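PDB 6K8H: aminotransferase class-III from Sphaerobacter thermophilus DSM 20745, which is an omega-transaminase of the class-III aminotransferase family, in the PLP-dependent aminotransferase clan, assembled here as a dimer of identical chains. Local coordinates for residues G32-R36 with T37-S41; P81-N84 with E85-R89; I105-A108 with E109-E113; G184-P187 with Q188-D192. All blocks are in the same frame, centred on the assembly; numbering follows the deposited sequence.

Interaction 1: G32-R36 with T37-S41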
ATOM      1  N   GLY B  32      -5.471 -18.275  10.485  1.00 11.65           N
ATOM      2  CA  GLY B  32      -4.414 -19.269  10.375  1.00 13.63           C
ATOM      3  C   GLY B  32      -3.063 -18.791  10.853  1.00 12.96           C
ATOM      4  O   GLY B  32      -2.033 -19.313  10.422  1.00 15.09           O
ATOM      5  N   GLY B  33      -3.039 -17.792  11.727  1.00  9.96           N
ATOM      6  CA  GLY B  33      -1.789 -17.230  12.186  1.00 12.01           C
ATOM      7  C   GLY B  33      -1.031 -16.514  11.098  1.00 11.27           C
ATOM      8  O   GLY B  33       0.196 -16.399  11.179  1.00 14.70           O
ATOM      9  N   ASN B  34      -1.730 -16.028  10.075  1.00 11.30           N
ATOM     10  CA  ASN B  34      -1.081 -15.557   8.869  1.00 11.14           C
ATOM     11  C   ASN B  34      -1.556 -14.152   8.539  1.00 10.95           C
ATOM     12  O   ASN B  34      -2.743 -13.831   8.671  1.00  7.54           O
ATOM     13  CB  ASN B  34      -1.363 -16.491   7.693  1.00  9.62           C
ATOM     14  CG  ASN B  34      -0.695 -16.029   6.412  1.00  9.51           C
ATOM     15  OD1 ASN B  34      -1.347 -15.481   5.498  1.00 10.74           O
ATOM     16  ND2 ASN B  34       0.605 -16.251   6.331  1.00  9.24           N
ATOM     17  N   THR B  35      -0.602 -13.320   8.109  1.00  9.32           N
ATOM     18  CA  THR B  35      -0.888 -11.941   7.635  1.00  7.81           C
ATOM     19  C   THR B  35      -0.245 -11.698   6.265  1.00 11.37           C
ATOM     20  O   THR B  35      -0.359 -10.582   5.764  1.00 11.56           O
ATOM     21  CB  THR B  35      -0.512 -10.872   8.666  1.00 11.56           C
ATOM     22  OG1 THR B  35      -1.039  -9.635   8.187  1.00 12.82           O
ATOM     23  CG2 THR B  35       0.979 -10.771   8.897  1.00 10.63           C
ATOM     24  N   ARG B  36       0.441 -12.705   5.718  1.00 12.13           N
ATOM     25  CA  ARG B  36       1.085 -12.596   4.382  1.00 12.73           C
ATOM     26  C   ARG B  36       1.035 -14.000   3.771  1.00  9.40           C
ATOM     27  O   ARG B  36       1.775 -14.867   4.253  1.00 12.67           O
ATOM     28  CB  ARG B  36       2.504 -12.046   4.549  1.00 10.96           C
ATOM     29  CG  ARG B  36       3.166 -11.560   3.272  1.00 13.47           C
ATOM     30  CD  ARG B  36       4.525 -11.004   3.644  1.00 11.32           C
ATOM     31  NE  ARG B  36       5.477 -11.004   2.549  1.00 16.04           N
ATOM     32  CZ  ARG B  36       6.775 -10.766   2.685  1.00 13.16           C
ATOM     33  NH1 ARG B  36       7.277 -10.511   3.880  1.00 10.16           N
ATOM     34  NH2 ARG B  36       7.562 -10.779   1.627  1.00 12.92           N
ATOM     35  N   THR B  37       0.236 -14.207   2.726  1.00  9.08           N
ATOM     36  CA  THR B  37       0.064 -15.579   2.248  1.00  9.63           C
ATOM     37  C   THR B  37       1.400 -16.193   1.832  1.00 11.75           C
ATOM     38  O   THR B  37       1.641 -17.387   2.058  1.00 11.49           O
ATOM     39  CB  THR B  37      -0.929 -15.626   1.081  1.00 10.30           C
ATOM     40  OG1 THR B  37      -2.117 -14.897   1.417  1.00 13.23           O
ATOM     41  CG2 THR B  37      -1.307 -17.062   0.771  1.00 10.48           C
ATOM     42  N   THR B  38       2.284 -15.382   1.245  1.00 10.54           N
ATOM     43  CA  THR B  38       3.551 -15.872   0.695  1.00 11.64           C
ATOM     44  C   THR B  38       4.414 -16.585   1.728  1.00 17.22           C
ATOM     45  O   THR B  38       5.138 -17.529   1.382  1.00 17.86           O
ATOM     46  CB  THR B  38       4.334 -14.703   0.098  1.00 15.25           C
ATOM     47  OG1 THR B  38       3.426 -13.821  -0.586  1.00 18.65           O
ATOM     48  CG2 THR B  38       5.376 -15.205  -0.875  1.00 18.57           C
ATOM     49  N   VAL B  39       4.369 -16.153   2.991  1.00 11.36           N
ATOM     50  CA  VAL B  39       5.305 -16.651   3.991  1.00 14.94           C
ATOM     51  C   VAL B  39       4.725 -17.777   4.824  1.00 14.17           C
ATOM     52  O   VAL B  39       5.408 -18.278   5.728  1.00 18.15           O
ATOM     53  CB  VAL B  39       5.813 -15.514   4.906  1.00 11.42           C
ATOM     54  CG1 VAL B  39       6.446 -14.412   4.076  1.00 15.32           C
ATOM     55  CG2 VAL B  39       4.676 -14.967   5.770  1.00 13.23           C
ATOM     56  N   TYR B  40       3.497 -18.211   4.542  1.00 11.89           N
ATOM     57  CA  TYR B  40       2.975 -19.402   5.195  1.00 14.75           C
ATOM     58  C   TYR B  40       3.550 -20.670   4.568  1.00 18.48           C
ATOM     59  O   TYR B  40       3.628 -20.803   3.343  1.00 15.77           O
ATOM     60  CB  TYR B  40       1.451 -19.468   5.132  1.00 12.30           C
ATOM     61  CG  TYR B  40       0.938 -20.760   5.732  1.00 15.97           C
ATOM     62  CD1 TYR B  40       0.814 -20.911   7.112  1.00 14.64           C
ATOM     63  CD2 TYR B  40       0.631 -21.847   4.929  1.00 16.06           C
ATOM     64  CE1 TYR B  40       0.373 -22.096   7.664  1.00 14.34           C
ATOM     65  CE2 TYR B  40       0.192 -23.033   5.470  1.00 18.27           C
ATOM     66  CZ  TYR B  40       0.060 -23.156   6.832  1.00 20.41           C
ATOM     67  OH  TYR B  40      -0.389 -24.354   7.336  1.00 21.66           O
ATOM     68  N   SER B  41       3.917 -21.617   5.426  1.00 14.82           N
ATOM     69  CA  SER B  41       4.212 -22.984   5.022  1.00 16.97           C
ATOM     70  C   SER B  41       3.730 -23.915   6.122  1.00 17.35           C
ATOM     71  O   SER B  41       3.694 -23.538   7.299  1.00 18.11           O
ATOM     72  CB  SER B  41       5.713 -23.187   4.754  1.00 23.05           C
ATOM     73  OG  SER B  41       6.499 -22.766   5.859  1.00 18.97           O
TER
HETATM   74  O   HOH W   1       4.266 -11.042  -0.295  1.00 18.23           O
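Asn34, Arg36 and Val39 meet in a local turn contact, within the loop that links helix 18-29 to strand 48-52 and runs along the second subunit. Its centre is the carbonyl of Arg36, whose O takes two hydrogen bonds. Val39 N donates to Arg36 O across 3.2 Å, and Asn34 ND2 reaches the same O at 2.8 Å. Both donors stand well above the carbonyl plane, on opposite faces of it, so the oxygen is gripped from two sides. The side chain of Asn34, with CG anti to its N (chi1 -180°), brings ND2 there; the oxygen lies close to the amide plane. Asn34 ND2 meets Tyr40 at CB (3.5 Å) rather than at the ring, whose plane stands 85° from that of the amide.

The Arg36 chain is extended from CG to NE and crosses Val39 at about a right angle; its side chain lies about 7 Å from a bound PLR. Val39 CG1 lies over one face of the guanidinium, offset toward the rim, 3.9 Å from Arg36 CZ. At the edge of that group, water 1 accepts from Arg36 NE at 3.1 Å and bonds to Thr38 OG1 at 2.9 Å. Arg36 NH1 also donates to Asn70, while Asn34 OD1 is bound by Arg122 of the second subunit and Thr37 OG1 by His314 of the second subunit.

A second backbone bond, Tyr40 N to Thr37 O (3.2 Å), follows that of Val39. Two successive i to i+3 bonds are the pattern of a short 3-10 turn, here at the subunit interface.

Interaction 2: P81-N84 with E85-R89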
ATOM      1  N   PRO B  81      24.190  -1.048   7.867  1.00 12.55           N
ATOM      2  CA  PRO B  81      24.500   0.085   8.759  1.00 14.14           C
ATOM      3  C   PRO B  81      24.284   1.445   8.126  1.00 16.06           C
ATOM      4  O   PRO B  81      23.868   2.374   8.826  1.00 15.07           O
ATOM      5  CB  PRO B  81      25.984  -0.129   9.114  1.00 17.86           C
ATOM      6  CG  PRO B  81      26.357  -1.455   8.585  1.00 16.22           C
ATOM      7  CD  PRO B  81      25.395  -1.814   7.503  1.00 16.04           C
ATOM      8  N   ASP B  82      24.606   1.614   6.839  1.00 12.29           N
ATOM      9  CA  ASP B  82      24.451   2.927   6.207  1.00 15.11           C
ATOM     10  C   ASP B  82      22.986   3.335   6.143  1.00 15.54           C
ATOM     11  O   ASP B  82      22.631   4.484   6.457  1.00 12.24           O
ATOM     12  CB  ASP B  82      25.058   2.911   4.806  1.00 17.85           C
ATOM     13  CG  ASP B  82      26.557   2.655   4.827  1.00 20.16           C
ATOM     14  OD1 ASP B  82      27.191   2.973   5.852  1.00 22.20           O
ATOM     15  OD2 ASP B  82      27.096   2.138   3.827  1.00 23.43           O
ATOM     16  N   ILE B  83      22.118   2.404   5.740  1.00 10.95           N
ATOM     17  CA  ILE B  83      20.684   2.679   5.725  1.00 11.96           C
ATOM     18  C   ILE B  83      20.192   3.001   7.134  1.00 10.92           C
ATOM     19  O   ILE B  83      19.455   3.972   7.345  1.00 11.82           O
ATOM     20  CB  ILE B  83      19.928   1.483   5.113  1.00 12.67           C
ATOM     21  CG1 ILE B  83      20.351   1.278   3.656  1.00 12.56           C
ATOM     22  CG2 ILE B  83      18.428   1.682   5.196  1.00 10.90           C
ATOM     23  CD1 ILE B  83      19.809  -0.008   3.064  1.00 14.29           C
ATOM     24  N   ASN B  84      20.609   2.202   8.126  1.00 10.53           N
ATOM     25  CA  ASN B  84      20.179   2.442   9.506  1.00 12.78           C
ATOM     26  C   ASN B  84      20.620   3.814  10.007  1.00 14.16           C
ATOM     27  O   ASN B  84      19.840   4.521  10.654  1.00 11.77           O
ATOM     28  CB  ASN B  84      20.694   1.334  10.429  1.00 11.82           C
ATOM     29  CG  ASN B  84      19.813   0.085  10.381  1.00 15.35           C
ATOM     30  OD1 ASN B  84      18.787   0.071   9.696  1.00 13.59           O
ATOM     31  ND2 ASN B  84      20.213  -0.962  11.096  1.00 11.40           N
ATOM     32  N   GLU B  85      21.857   4.196   9.689  1.00 13.32           N
ATOM     33  CA  GLU B  85      22.382   5.519  10.113  1.00 14.80           C
ATOM     34  C   GLU B  85      21.554   6.641   9.474  1.00 14.07           C
ATOM     35  O   GLU B  85      21.207   7.582  10.189  1.00 12.04           O
ATOM     36  CB  GLU B  85      23.848   5.643   9.717  1.00 17.19           C
ATOM     37  CG  GLU B  85      24.782   4.944  10.683  1.00 30.32           C
ATOM     38  CD  GLU B  85      26.232   4.934  10.237  1.00 41.90           C
ATOM     39  OE1 GLU B  85      26.649   5.906   9.571  1.00 43.05           O
ATOM     40  OE2 GLU B  85      26.928   3.948  10.534  1.00 38.54           O
ATOM     41  N   ALA B  86      21.236   6.529   8.182  1.00 13.23           N
ATOM     42  CA  ALA B  86      20.421   7.560   7.533  1.00 13.80           C
ATOM     43  C   ALA B  86      19.027   7.650   8.157  1.00 12.98           C
ATOM     44  O   ALA B  86      18.506   8.751   8.410  1.00 11.34           O
ATOM     45  CB  ALA B  86      20.322   7.276   6.040  1.00 13.77           C
ATOM     46  N   VAL B  87      18.411   6.499   8.416  1.00 12.01           N
ATOM     47  CA  VAL B  87      17.082   6.477   9.023  1.00 11.46           C
ATOM     48  C   VAL B  87      17.115   7.111  10.410  1.00 14.20           C
ATOM     49  O   VAL B  87      16.237   7.907  10.772  1.00 10.67           O
ATOM     50  CB  VAL B  87      16.545   5.036   9.070  1.00  9.38           C
ATOM     51  CG1 VAL B  87      15.331   4.954   9.971  1.00 11.46           C
ATOM     52  CG2 VAL B  87      16.231   4.556   7.653  1.00  8.51           C
ATOM     53  N   ILE B  88      18.124   6.747  11.195  1.00 12.59           N
ATOM     54  CA  ILE B  88      18.240   7.298  12.575  1.00 13.68           C
ATOM     55  C   ILE B  88      18.389   8.823  12.486  1.00 13.46           C
ATOM     56  O   ILE B  88      17.768   9.510  13.288  1.00 13.92           O
ATOM     57  CB  ILE B  88      19.374   6.598  13.339  1.00 14.30           C
ATOM     58  CG1 ILE B  88      18.960   5.178  13.732  1.00 12.27           C
ATOM     59  CG2 ILE B  88      19.803   7.420  14.538  1.00 12.25           C
ATOM     60  CD1 ILE B  88      20.097   4.304  14.180  1.00 18.00           C
ATOM     61  N   ARG B  89      19.169   9.321  11.527  1.00 12.95           N
ATOM     62  CA  ARG B  89      19.260  10.765  11.323  1.00 14.29           C
ATOM     63  C   ARG B  89      17.883  11.365  11.057  1.00 16.92           C
ATOM     64  O   ARG B  89      17.539  12.427  11.600  1.00 13.13           O
ATOM     65  CB  ARG B  89      20.200  11.092  10.156  1.00 15.99           C
ATOM     66  CG  ARG B  89      21.673  11.222  10.515  1.00 25.48           C
ATOM     67  CD  ARG B  89      22.444  11.940   9.408  1.00 25.53           C
ATOM     68  NE  ARG B  89      22.539  11.146   8.182  1.00 24.63           N
ATOM     69  CZ  ARG B  89      23.399  10.141   8.005  1.00 32.37           C
ATOM     70  NH1 ARG B  89      24.240   9.805   8.978  1.00 28.42           N
ATOM     71  NH2 ARG B  89      23.424   9.465   6.856  1.00 33.10           N
TER
HETATM   72  O   HOH W   2      24.200   6.520   5.885  1.00 21.41           O
HETATM   73  O   HOH W   3      26.940   6.051   6.418  1.00 36.55           O
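Ile83 and Val87, one turn apart on helix 81-91, touch through their CG2 methyls at 4.4 Å, and the backbone bonds run from residue i+4 to residue i. Four such alpha-helical hydrogen bonds join the segments: Glu85 N to Pro81 O, Ala86 N to Asp82 O, Val87 N to Ile83 O and Ile88 N to Asn84 O. The shortest is Glu85 N to Pro81 O, 2.8 Å.

Waters make the second group. Water 3 donates to Asp82 OD1 at 3.1 Å and to Glu85 OE1 at 3.2 Å, lying between carboxylate oxygens that are themselves 4.8 Å apart. Water 2 donates to Asp82 O and accepts from Arg89 NH2 at 3.2 Å. Arg89 folds back along the helix, chi3 turned to -68°, until one guanidinium face lies over Glu85 O.

Asp82 OD2 forms a salt bridge with Lys334, Ile83 and Val87 pack on Ala327 of helix 322-334, and Asn84 ND2 donates to Leu91 O of the second subunit.

Both water protons directed at the Asp82 and Glu85 carboxylates, together with the Lys334 charge, would probably ease the repulsion between these two acids.

Interaction 3: I105-A108 with E109-E113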
ATOM      1  N   ILE B 105      12.047  14.668  -3.557  1.00 11.72           N
ATOM      2  CA  ILE B 105      12.733  15.207  -4.730  1.00  9.79           C
ATOM      3  C   ILE B 105      14.047  14.486  -4.951  1.00 11.56           C
ATOM      4  O   ILE B 105      14.415  14.180  -6.087  1.00  9.23           O
ATOM      5  CB  ILE B 105      12.956  16.722  -4.589  1.00 11.68           C
ATOM      6  CG1 ILE B 105      11.626  17.422  -4.315  1.00  9.13           C
ATOM      7  CG2 ILE B 105      13.623  17.261  -5.867  1.00 11.09           C
ATOM      8  CD1 ILE B 105      11.761  18.905  -4.033  1.00 11.99           C
ATOM      9  N   ALA B 106      14.796  14.237  -3.873  1.00  9.59           N
ATOM     10  CA  ALA B 106      16.106  13.604  -4.012  1.00 11.85           C
ATOM     11  C   ALA B 106      15.984  12.206  -4.613  1.00 11.65           C
ATOM     12  O   ALA B 106      16.710  11.847  -5.561  1.00 10.93           O
ATOM     13  CB  ALA B 106      16.794  13.547  -2.648  1.00 11.67           C
ATOM     14  N   LEU B 107      15.038  11.403  -4.096  1.00  9.32           N
ATOM     15  CA  LEU B 107      14.881  10.054  -4.644  1.00 10.57           C
ATOM     16  C   LEU B 107      14.352  10.086  -6.078  1.00 11.15           C
ATOM     17  O   LEU B 107      14.784   9.284  -6.923  1.00 10.04           O
ATOM     18  CB  LEU B 107      13.975   9.198  -3.755  1.00  9.91           C
ATOM     19  CG  LEU B 107      13.967   7.714  -4.149  1.00 10.74           C
ATOM     20  CD1 LEU B 107      15.390   7.175  -4.344  1.00  9.44           C
ATOM     21  CD2 LEU B 107      13.218   6.840  -3.123  1.00  6.91           C
ATOM     22  N   ALA B 108      13.404  10.984  -6.374  1.00  8.89           N
ATOM     23  CA  ALA B 108      12.921  11.106  -7.744  1.00 10.05           C
ATOM     24  C   ALA B 108      14.043  11.512  -8.700  1.00 12.13           C
ATOM     25  O   ALA B 108      14.123  11.007  -9.831  1.00 11.24           O
ATOM     26  CB  ALA B 108      11.757  12.099  -7.793  1.00  7.90           C
ATOM     27  N   GLU B 109      14.922  12.425  -8.266  1.00 10.21           N
ATOM     28  CA  GLU B 109      16.063  12.815  -9.088  1.00  9.68           C
ATOM     29  C   GLU B 109      16.964  11.616  -9.387  1.00 13.87           C
ATOM     30  O   GLU B 109      17.379  11.411 -10.536  1.00 16.26           O
ATOM     31  CB  GLU B 109      16.832  13.947  -8.397  1.00 13.98           C
ATOM     32  CG  GLU B 109      16.255  15.340  -8.716  1.00 16.12           C
ATOM     33  CD  GLU B 109      16.741  16.448  -7.778  1.00 17.32           C
ATOM     34  OE1 GLU B 109      17.442  16.147  -6.787  1.00 17.31           O
ATOM     35  OE2 GLU B 109      16.402  17.625  -8.032  1.00 14.47           O
ATOM     36  N   LEU B 110      17.244  10.782  -8.378  1.00 12.99           N
ATOM     37  CA  LEU B 110      18.071   9.601  -8.639  1.00 11.87           C
ATOM     38  C   LEU B 110      17.399   8.646  -9.631  1.00 11.72           C
ATOM     39  O   LEU B 110      18.026   8.196 -10.606  1.00 10.70           O
ATOM     40  CB  LEU B 110      18.395   8.878  -7.329  1.00 10.32           C
ATOM     41  CG  LEU B 110      19.313   7.648  -7.446  1.00 12.50           C
ATOM     42  CD1 LEU B 110      20.169   7.479  -6.178  1.00 14.99           C
ATOM     43  CD2 LEU B 110      18.519   6.367  -7.727  1.00 11.38           C
ATOM     44  N   LEU B 111      16.127   8.297  -9.383  1.00 11.78           N
ATOM     45  CA  LEU B 111      15.442   7.343 -10.259  1.00 10.76           C
ATOM     46  C   LEU B 111      15.348   7.860 -11.690  1.00 10.43           C
ATOM     47  O   LEU B 111      15.561   7.103 -12.644  1.00 10.12           O
ATOM     48  CB  LEU B 111      14.035   7.025  -9.730  1.00  7.78           C
ATOM     49  CG  LEU B 111      13.974   6.144  -8.472  1.00  8.43           C
ATOM     50  CD1 LEU B 111      12.522   5.970  -8.004  1.00  6.48           C
ATOM     51  CD2 LEU B 111      14.623   4.800  -8.720  1.00  5.76           C
ATOM     52  N   THR B 112      15.001   9.136 -11.875  1.00  9.28           N
ATOM     53  CA  THR B 112      14.891   9.636 -13.243  1.00 10.86           C
ATOM     54  C   THR B 112      16.261   9.765 -13.900  1.00 11.74           C
ATOM     55  O   THR B 112      16.366   9.624 -15.124  1.00 13.94           O
ATOM     56  CB  THR B 112      14.141  10.982 -13.299  1.00 12.26           C
ATOM     57  OG1 THR B 112      14.764  11.933 -12.431  1.00 13.64           O
ATOM     58  CG2 THR B 112      12.676  10.815 -12.906  1.00  8.90           C
ATOM     59  N   GLU B 113      17.324   9.999 -13.120  1.00 11.98           N
ATOM     60  CA  GLU B 113      18.653  10.055 -13.722  1.00 10.32           C
ATOM     61  C   GLU B 113      19.086   8.682 -14.216  1.00 13.75           C
ATOM     62  O   GLU B 113      19.730   8.569 -15.267  1.00 18.24           O
ATOM     63  CB  GLU B 113      19.676  10.601 -12.720  1.00 18.03           C
ATOM     64  CG  GLU B 113      19.794  12.125 -12.704  1.00 28.55           C
ATOM     65  CD  GLU B 113      20.221  12.694 -11.342  1.00 38.78           C
ATOM     66  OE1 GLU B 113      20.967  12.010 -10.591  1.00 37.66           O
ATOM     67  OE2 GLU B 113      19.808  13.838 -11.031  1.00 40.83           O
TER
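Thr112 bonds to Ala108 O twice, through OG1 at 2.8 Å and through its backbone N at 2.9 Å. The two donors are each tilted from the carbonyl plane by about a quarter of a right angle, so one oxygen accepts both bonds, one from each face of its plane. For the hydroxyl to reach back, OG1 sits between the backbone N and the carbonyl carbon (chi1 55°), a torsion that lets a helical threonine hydroxyl bond back to the carbonyl four residues earlier.

Three more main-chain bonds keep the same four-residue spacing: Glu109 N to Ile105 O at 2.8 Å, Leu110 N to Ala106 O, and Leu111 N to Leu107 O. The last is nearly straight, with an N-H...O angle of 173°.

Further out, Glu109 and Ile105 lie side by side and point the same way. Beyond CG the glutamate chain is extended, which brings its carboxylate alongside the isoleucine methyl: Ile105 CG2 is 3.5 Å from Glu109 OE2. The carboxylate is paired across the interface, where Glu109 OE1 forms a salt bridge with Arg25 of the second subunit; Ile105 packs on that same arginine. On another face, Leu107 CG and Leu111 CD1 are 4.5 Å apart.

Helix 102-114 is thus wedged between three neighbours. Leu107 and Leu111 rest on Phe123 of strand 120-124, Ala108 and Thr112 on Val121 of that strand, while Ala106 and Leu110 face helix 322-334; Ala108, Glu109 and Thr112 also meet Val29 of the second subunit.

Interaction 4: G184-P187 with Q188-D192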
ATOM      1  N   GLY B 184     -11.461 -15.379  -4.431  1.00 13.93           N
ATOM      2  CA  GLY B 184     -12.832 -15.866  -4.426  1.00 13.59           C
ATOM      3  C   GLY B 184     -13.833 -14.744  -4.665  1.00 13.03           C
ATOM      4  O   GLY B 184     -13.646 -13.608  -4.227  1.00 11.57           O
ATOM      5  N   GLY B 185     -14.911 -15.076  -5.376  1.00 12.17           N
ATOM      6  CA  GLY B 185     -15.954 -14.107  -5.637  1.00 12.30           C
ATOM      7  C   GLY B 185     -15.607 -13.033  -6.643  1.00 13.66           C
ATOM      8  O   GLY B 185     -16.256 -11.988  -6.645  1.00 10.21           O
ATOM      9  N   THR B 186     -14.606 -13.256  -7.500  1.00  9.73           N
ATOM     10  CA  THR B 186     -14.235 -12.249  -8.494  1.00 11.06           C
ATOM     11  C   THR B 186     -15.430 -11.924  -9.384  1.00 13.19           C
ATOM     12  O   THR B 186     -16.013 -12.840  -9.986  1.00 15.92           O
ATOM     13  CB  THR B 186     -13.074 -12.731  -9.370  1.00 10.41           C
ATOM     14  OG1 THR B 186     -11.895 -12.892  -8.573  1.00 12.27           O
ATOM     15  CG2 THR B 186     -12.803 -11.721 -10.500  1.00 11.31           C
ATOM     16  N   PRO B 187     -15.814 -10.654  -9.506  1.00  9.85           N
ATOM     17  CA  PRO B 187     -16.942 -10.301 -10.372  1.00 10.03           C
ATOM     18  C   PRO B 187     -16.659 -10.668 -11.820  1.00 13.00           C
ATOM     19  O   PRO B 187     -15.535 -10.529 -12.310  1.00 10.68           O
ATOM     20  CB  PRO B 187     -17.070  -8.783 -10.195  1.00  9.42           C
ATOM     21  CG  PRO B 187     -16.412  -8.481  -8.884  1.00 13.60           C
ATOM     22  CD  PRO B 187     -15.289  -9.490  -8.766  1.00  9.67           C
ATOM     23  N   GLN B 188     -17.698 -11.146 -12.511  1.00  9.68           N
ATOM     24  CA  GLN B 188     -17.546 -11.424 -13.933  1.00 15.18           C
ATOM     25  C   GLN B 188     -17.067 -10.195 -14.692  1.00 14.64           C
ATOM     26  O   GLN B 188     -16.276 -10.328 -15.626  1.00 15.45           O
ATOM     27  CB  GLN B 188     -18.866 -11.932 -14.522  1.00 19.21           C
ATOM     28  CG  GLN B 188     -18.752 -12.488 -15.945  1.00 15.42           C
ATOM     29  CD  GLN B 188     -17.876 -13.730 -16.039  1.00 20.38           C
ATOM     30  OE1 GLN B 188     -17.977 -14.633 -15.216  1.00 20.50           O
ATOM     31  NE2 GLN B 188     -17.017 -13.782 -17.060  1.00 21.42           N
ATOM     32  N   ALA B 189     -17.492  -8.993 -14.281  1.00 12.50           N
ATOM     33  CA  ALA B 189     -17.105  -7.769 -14.987  1.00 13.07           C
ATOM     34  C   ALA B 189     -15.615  -7.469 -14.843  1.00 12.22           C
ATOM     35  O   ALA B 189     -15.002  -6.877 -15.748  1.00 13.00           O
ATOM     36  CB  ALA B 189     -17.948  -6.590 -14.495  1.00 11.87           C
ATOM     37  N   VAL B 190     -15.007  -7.884 -13.728  1.00  9.82           N
ATOM     38  CA  VAL B 190     -13.555  -7.774 -13.601  1.00 10.26           C
ATOM     39  C   VAL B 190     -12.853  -8.741 -14.552  1.00 11.69           C
ATOM     40  O   VAL B 190     -11.908  -8.365 -15.257  1.00 14.17           O
ATOM     41  CB  VAL B 190     -13.122  -7.984 -12.141  1.00  8.64           C
ATOM     42  CG1 VAL B 190     -11.612  -8.115 -12.046  1.00  9.44           C
ATOM     43  CG2 VAL B 190     -13.604  -6.813 -11.303  1.00 12.48           C
ATOM     44  N   LEU B 191     -13.281 -10.002 -14.565  1.00 12.51           N
ATOM     45  CA  LEU B 191     -12.717 -10.977 -15.501  1.00 13.27           C
ATOM     46  C   LEU B 191     -12.857 -10.515 -16.952  1.00 13.72           C
ATOM     47  O   LEU B 191     -11.912 -10.615 -17.751  1.00 14.28           O
ATOM     48  CB  LEU B 191     -13.396 -12.336 -15.311  1.00 12.05           C
ATOM     49  CG  LEU B 191     -13.150 -13.105 -14.010  1.00 12.76           C
ATOM     50  CD1 LEU B 191     -13.925 -14.406 -14.053  1.00 18.21           C
ATOM     51  CD2 LEU B 191     -11.660 -13.349 -13.773  1.00 16.21           C
ATOM     52  N   ASP B 192     -14.045 -10.027 -17.314  1.00 12.81           N
ATOM     53  CA  ASP B 192     -14.319  -9.562 -18.666  1.00 15.41           C
ATOM     54  C   ASP B 192     -13.502  -8.336 -19.037  1.00 15.36           C
ATOM     55  O   ASP B 192     -13.303  -8.092 -20.233  1.00 16.30           O
ATOM     56  CB  ASP B 192     -15.808  -9.230 -18.835  1.00 14.38           C
ATOM     57  CG  ASP B 192     -16.703 -10.459 -18.778  1.00 20.37           C
ATOM     58  OD1 ASP B 192     -16.180 -11.598 -18.775  1.00 20.59           O
ATOM     59  OD2 ASP B 192     -17.946 -10.284 -18.731  1.00 22.56           O
TER
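Helix 188-192 starts after Pro187, at its N-cap position, with Thr186 and Leu191 packed across the start as a hydrophobic staple. Leu191 N donates to Pro187 O at 3.2 Å, a nearly straight bond (169°) lying in the carbonyl plane. Val190 N comes to the same oxygen at 3.0 Å, but the bond is weak, bent to 125°.

Thr186 turns its CG2 methyl, anti to the backbone N (chi1 -65° for OG1), against Leu191, with CG2 3.8 Å from Leu191 CG; the two chains cross at about a right angle. Residues at N' and N4 that meet in this way define the staple, here made with a threonine methyl. Beside it, the Pro187 ring and Val190 lie side by side, with Pro187 CD 4.1 Å from Val190 CG2.

Thr186 OG1 is bound to Thr183 O, so its polar branch is turned back toward the preceding loop. Within the helix, Gln188 NE2 donates to Asp192 OD1 at 2.9 Å, from the syn side but tilted out of the carboxylate plane, after the glutamine chain bends at chi2. Pro187 packs on Arg139 of the second subunit, Ala189 on Ala189 of the second subunit, and Val190 on Phe160 of the second subunit.

Along the chain the four contacts come in order, each complete before the next begins, and none touches another. Interactions 2 and 3 are the closest by centres, 19 Å apart, on the successive helices 81-91 and 102-114; both pack against helix 322-334. Interactions 1 and 4 have centres 25 Å apart and nearest atoms about 11 Å apart. Interactions 2 and 4 are the farthest pair, 44 Å between centres and on opposite sides of the chain's centre. What unites them is the second subunit, which all four touch, so these short-range turns and helix segments help build the dimer interface at widely separated points.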